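Pyrroline carboxylate reductase (Plasmodium falciparum, PDB 2RCY) probably reduces 1-pyrroline-5-carboxylate to proline, the last step of proline synthesis, and binds NADP in a Rossmann-type domain. Local coordinates at residues 33-38 with 57-62. Numbering follows the deposited sequence.
Sequences NLFYYG and RHCDII. With NAP (NADP nicotinamide-adenine-dinucleotide phosphate), chain G.
F35 on strand 34-37 faces H58 and C59, where the chain passes from helix 52-58 toward strand 61-64, the CA atoms of F35 and C59 being 7.8 Å apart, so the backbones stay separate and side chains alone bridge them. The F35 ring takes both partners. H58 comes over one face with its CD2-NE2 edge, making an offset edge-to-face pair with centroids 5.0 Å apart and planes at 87°. The touching is done at the far end of the phenyl, where F35 CZ lies 3.6 Å from H58 NE2 and F35 CE1 lies 3.7 Å from H58 CD2. With CG anti to the backbone N (chi1 -172°), the imidazole extends toward the phenyl. C59 sits nearer the root of the ring: its SG is 3.6 Å from F35 CD1 and approaches obliquely, 59° off the ring normal, a Cys sulfur-aromatic contact. Strand 7-10 runs parallel between strands 34-37 and 61-64 in the Rossmann-type part of the sheet, and the backbone of F35 is hydrogen-bonded to L7 and F9, so the contact spans strand 7-10. Two residues along, Y37 lies against the NADP adenine, its CD2 3.8 Å from C2A of the cofactor. What joins the two segments is therefore dispersion and probably weak ring electrostatics, which hold the side chains without tying the backbones together.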
loop_
_atom_site.group_PDB
_atom_site.type_symbol
_atom_site.label_atom_id
_atom_site.label_comp_id
_atom_site.label_asym_id
_atom_site.label_seq_id
_atom_site.Cartn_x
_atom_site.Cartn_y
_atom_site.Cartn_z
ATOM N N ASN A 33 49.908 1.665 -29.345
ATOM C CA ASN A 33 49.383 0.304 -29.456
ATOM C C ASN A 33 47.936 0.161 -28.967
ATOM O O ASN A 33 47.419 -0.952 -28.842
ATOM C CB ASN A 33 50.306 -0.690 -28.740
ATOM C CG ASN A 33 51.626 -0.894 -29.467
ATOM O OD1 ASN A 33 51.744 -0.618 -30.663
ATOM N ND2 ASN A 33 52.623 -1.388 -28.746
ATOM N N LEU A 34 47.293 1.294 -28.690
ATOM C CA LEU A 34 45.873 1.319 -28.349
ATOM C C LEU A 34 45.055 1.860 -29.519
ATOM O O LEU A 34 45.281 2.982 -29.981
ATOM C CB LEU A 34 45.627 2.146 -27.082
ATOM C CG LEU A 34 45.567 1.415 -25.736
ATOM C CD1 LEU A 34 46.902 0.789 -25.358
ATOM C CD2 LEU A 34 45.105 2.365 -24.641
ATOM N N PHE A 35 44.112 1.048 -29.991
ATOM C CA PHE A 35 43.313 1.375 -31.174
ATOM C C PHE A 35 41.814 1.294 -30.897
ATOM O O PHE A 35 41.387 0.653 -29.933
ATOM C CB PHE A 35 43.677 0.449 -32.343
ATOM C CG PHE A 35 45.142 0.452 -32.693
ATOM C CD1 PHE A 35 45.994 -0.521 -32.176
ATOM C CD2 PHE A 35 45.667 1.421 -33.543
ATOM C CE1 PHE A 35 47.349 -0.526 -32.497
ATOM C CE2 PHE A 35 47.021 1.425 -33.869
ATOM C CZ PHE A 35 47.863 0.449 -33.346
ATOM N N TYR A 36 41.023 1.948 -31.747
ATOM C CA TYR A 36 39.563 1.923 -31.639
ATOM C C TYR A 36 38.870 2.168 -32.982
ATOM O O TYR A 36 39.460 2.743 -33.900
ATOM C CB TYR A 36 39.077 2.948 -30.602
ATOM C CG TYR A 36 38.850 4.342 -31.152
ATOM C CD1 TYR A 36 39.912 5.233 -31.314
ATOM C CD2 TYR A 36 37.570 4.772 -31.509
ATOM C CE1 TYR A 36 39.705 6.514 -31.820
ATOM C CE2 TYR A 36 37.351 6.050 -32.015
ATOM C CZ TYR A 36 38.422 6.915 -32.168
ATOM O OH TYR A 36 38.211 8.179 -32.667
ATOM N N TYR A 37 37.617 1.723 -33.081
ATOM C CA TYR A 37 36.733 2.112 -34.181
ATOM C C TYR A 37 35.324 2.437 -33.693
ATOM O O TYR A 37 34.796 1.784 -32.792
ATOM C CB TYR A 37 36.670 1.043 -35.282
ATOM C CG TYR A 37 35.551 1.287 -36.284
ATOM C CD1 TYR A 37 35.685 2.241 -37.293
ATOM C CD2 TYR A 37 34.347 0.586 -36.201
ATOM C CE1 TYR A 37 34.655 2.478 -38.201
ATOM C CE2 TYR A 37 33.314 0.814 -37.103
ATOM C CZ TYR A 37 33.475 1.761 -38.100
ATOM O OH TYR A 37 32.456 1.989 -38.994
ATOM N N GLY A 38 34.731 3.455 -34.311
ATOM C CA GLY A 38 33.325 3.792 -34.131
ATOM C C GLY A 38 32.789 4.421 -35.406
ATOM O O GLY A 38 33.571 4.892 -36.236
ATOM N N ARG A 57 42.213 -7.401 -37.552
ATOM C CA ARG A 57 43.333 -7.928 -38.331
ATOM C C ARG A 57 44.679 -7.401 -37.835
ATOM O O ARG A 57 45.710 -8.055 -38.011
ATOM C CB ARG A 57 43.155 -7.596 -39.815
ATOM N N HIS A 58 44.658 -6.227 -37.208
ATOM C CA HIS A 58 45.875 -5.571 -36.730
ATOM C C HIS A 58 46.182 -5.904 -35.269
ATOM O O HIS A 58 47.318 -6.246 -34.932
ATOM C CB HIS A 58 45.762 -4.056 -36.916
ATOM C CG HIS A 58 47.031 -3.313 -36.633
ATOM N ND1 HIS A 58 48.090 -3.286 -37.513
ATOM C CD2 HIS A 58 47.403 -2.559 -35.572
ATOM C CE1 HIS A 58 49.064 -2.553 -37.004
ATOM N NE2 HIS A 58 48.673 -2.099 -35.827
ATOM N N CYS A 59 45.163 -5.805 -34.417
ATOM C CA CYS A 59 45.325 -5.969 -32.973
ATOM C C CYS A 59 45.442 -7.428 -32.543
ATOM O O CYS A 59 44.970 -8.330 -33.235
ATOM C CB CYS A 59 44.176 -5.289 -32.232
ATOM S SG CYS A 59 44.036 -3.530 -32.586
ATOM N N ASP A 60 46.077 -7.641 -31.391
ATOM C CA ASP A 60 46.264 -8.976 -30.823
ATOM C C ASP A 60 45.127 -9.328 -29.867
ATOM O O ASP A 60 44.697 -10.480 -29.797
ATOM C CB ASP A 60 47.607 -9.064 -30.092
ATOM C CG ASP A 60 48.777 -8.661 -30.968
ATOM O OD1 ASP A 60 49.128 -9.428 -31.890
ATOM O OD2 ASP A 60 49.347 -7.577 -30.728
ATOM N N ILE A 61 44.661 -8.325 -29.127
ATOM C CA ILE A 61 43.515 -8.470 -28.233
ATOM C C ILE A 61 42.414 -7.502 -28.665
ATOM O O ILE A 61 42.639 -6.293 -28.768
ATOM C CB ILE A 61 43.907 -8.260 -26.743
ATOM C CG1 ILE A 61 44.797 -9.414 -26.262
ATOM C CG2 ILE A 61 42.663 -8.140 -25.861
ATOM C CD1 ILE A 61 45.422 -9.210 -24.891
ATOM N N ILE A 62 41.231 -8.051 -28.927
ATOM C CA ILE A 62 40.094 -7.273 -29.414
ATOM C C ILE A 62 39.007 -7.188 -28.343
ATOM O O ILE A 62 38.608 -8.203 -27.769
ATOM C CB ILE A 62 39.515 -7.859 -30.736
ATOM C CG1 ILE A 62 40.586 -7.916 -31.834
ATOM C CG2 ILE A 62 38.340 -7.033 -31.233
ATOM C CD1 ILE A 62 41.334 -9.241 -31.923
HETATM P PA NAP G . 26.951 3.255 -25.663
HETATM O O1A NAP G . 27.409 4.454 -24.872
HETATM O O2A NAP G . 25.731 3.373 -26.546
HETATM O O5B NAP G . 28.202 2.720 -26.524
HETATM C C5B NAP G . 28.057 2.107 -27.803
HETATM C C4B NAP G . 29.090 2.724 -28.736
HETATM O O4B NAP G . 29.360 1.860 -29.842
HETATM C C3B NAP G . 28.606 4.049 -29.306
HETATM O O3B NAP G . 29.501 5.092 -28.907
HETATM C C2B NAP G . 28.616 3.878 -30.814
HETATM O O2B NAP G . 29.190 5.005 -31.475
HETATM C C1B NAP G . 29.458 2.629 -31.043
HETATM N N9A NAP G . 29.010 1.813 -32.204
HETATM C C8A NAP G . 27.776 1.757 -32.732
HETATM N N7A NAP G . 27.776 0.897 -33.775
HETATM C C5A NAP G . 29.025 0.406 -33.895
HETATM C C6A NAP G . 29.621 -0.502 -34.765
HETATM N N6A NAP G . 28.897 -1.091 -35.747
HETATM N N1A NAP G . 30.934 -0.794 -34.621
HETATM C C2A NAP G . 31.667 -0.219 -33.653
HETATM N N3A NAP G . 31.115 0.660 -32.801
HETATM C C4A NAP G . 29.798 0.986 -32.901
HETATM O O3 NAP G . 26.716 2.025 -24.652
HETATM P PN NAP G . 27.738 1.708 -23.449
HETATM O O1N NAP G . 27.086 2.145 -22.161
HETATM O O2N NAP G . 29.112 2.220 -23.811
HETATM O O5D NAP G . 27.774 0.103 -23.425
HETATM C C5D NAP G . 28.468 -0.663 -24.405
HETATM C C4D NAP G . 28.613 -2.094 -23.897
HETATM O O4D NAP G . 29.311 -2.106 -22.650
HETATM C C3D NAP G . 27.264 -2.763 -23.662
HETATM O O3D NAP G . 27.267 -4.033 -24.318
HETATM C C2D NAP G . 27.153 -2.935 -22.157
HETATM O O2D NAP G . 26.544 -4.178 -21.794
HETATM C C1D NAP G . 28.597 -2.888 -21.686
HETATM N N1N NAP G . 28.748 -2.334 -20.335
HETATM C C2N NAP G . 28.441 -1.049 -20.081
HETATM C C3N NAP G . 28.595 -0.523 -18.800
HETATM C C7N NAP G . 28.259 0.913 -18.528
HETATM O O7N NAP G . 27.749 1.684 -19.486
HETATM N N7N NAP G . 28.481 1.399 -17.392
HETATM C C4N NAP G . 29.069 -1.343 -17.776
HETATM C C5N NAP G . 29.380 -2.667 -18.061
HETATM C C6N NAP G . 29.209 -3.138 -19.362
HETATM P P2B NAP G . 28.336 6.336 -31.803
HETATM O O1X NAP G . 29.181 7.055 -32.830
HETATM O O2X NAP G . 27.011 5.830 -32.328
HETATM O O3X NAP G . 28.244 7.057 -30.479
#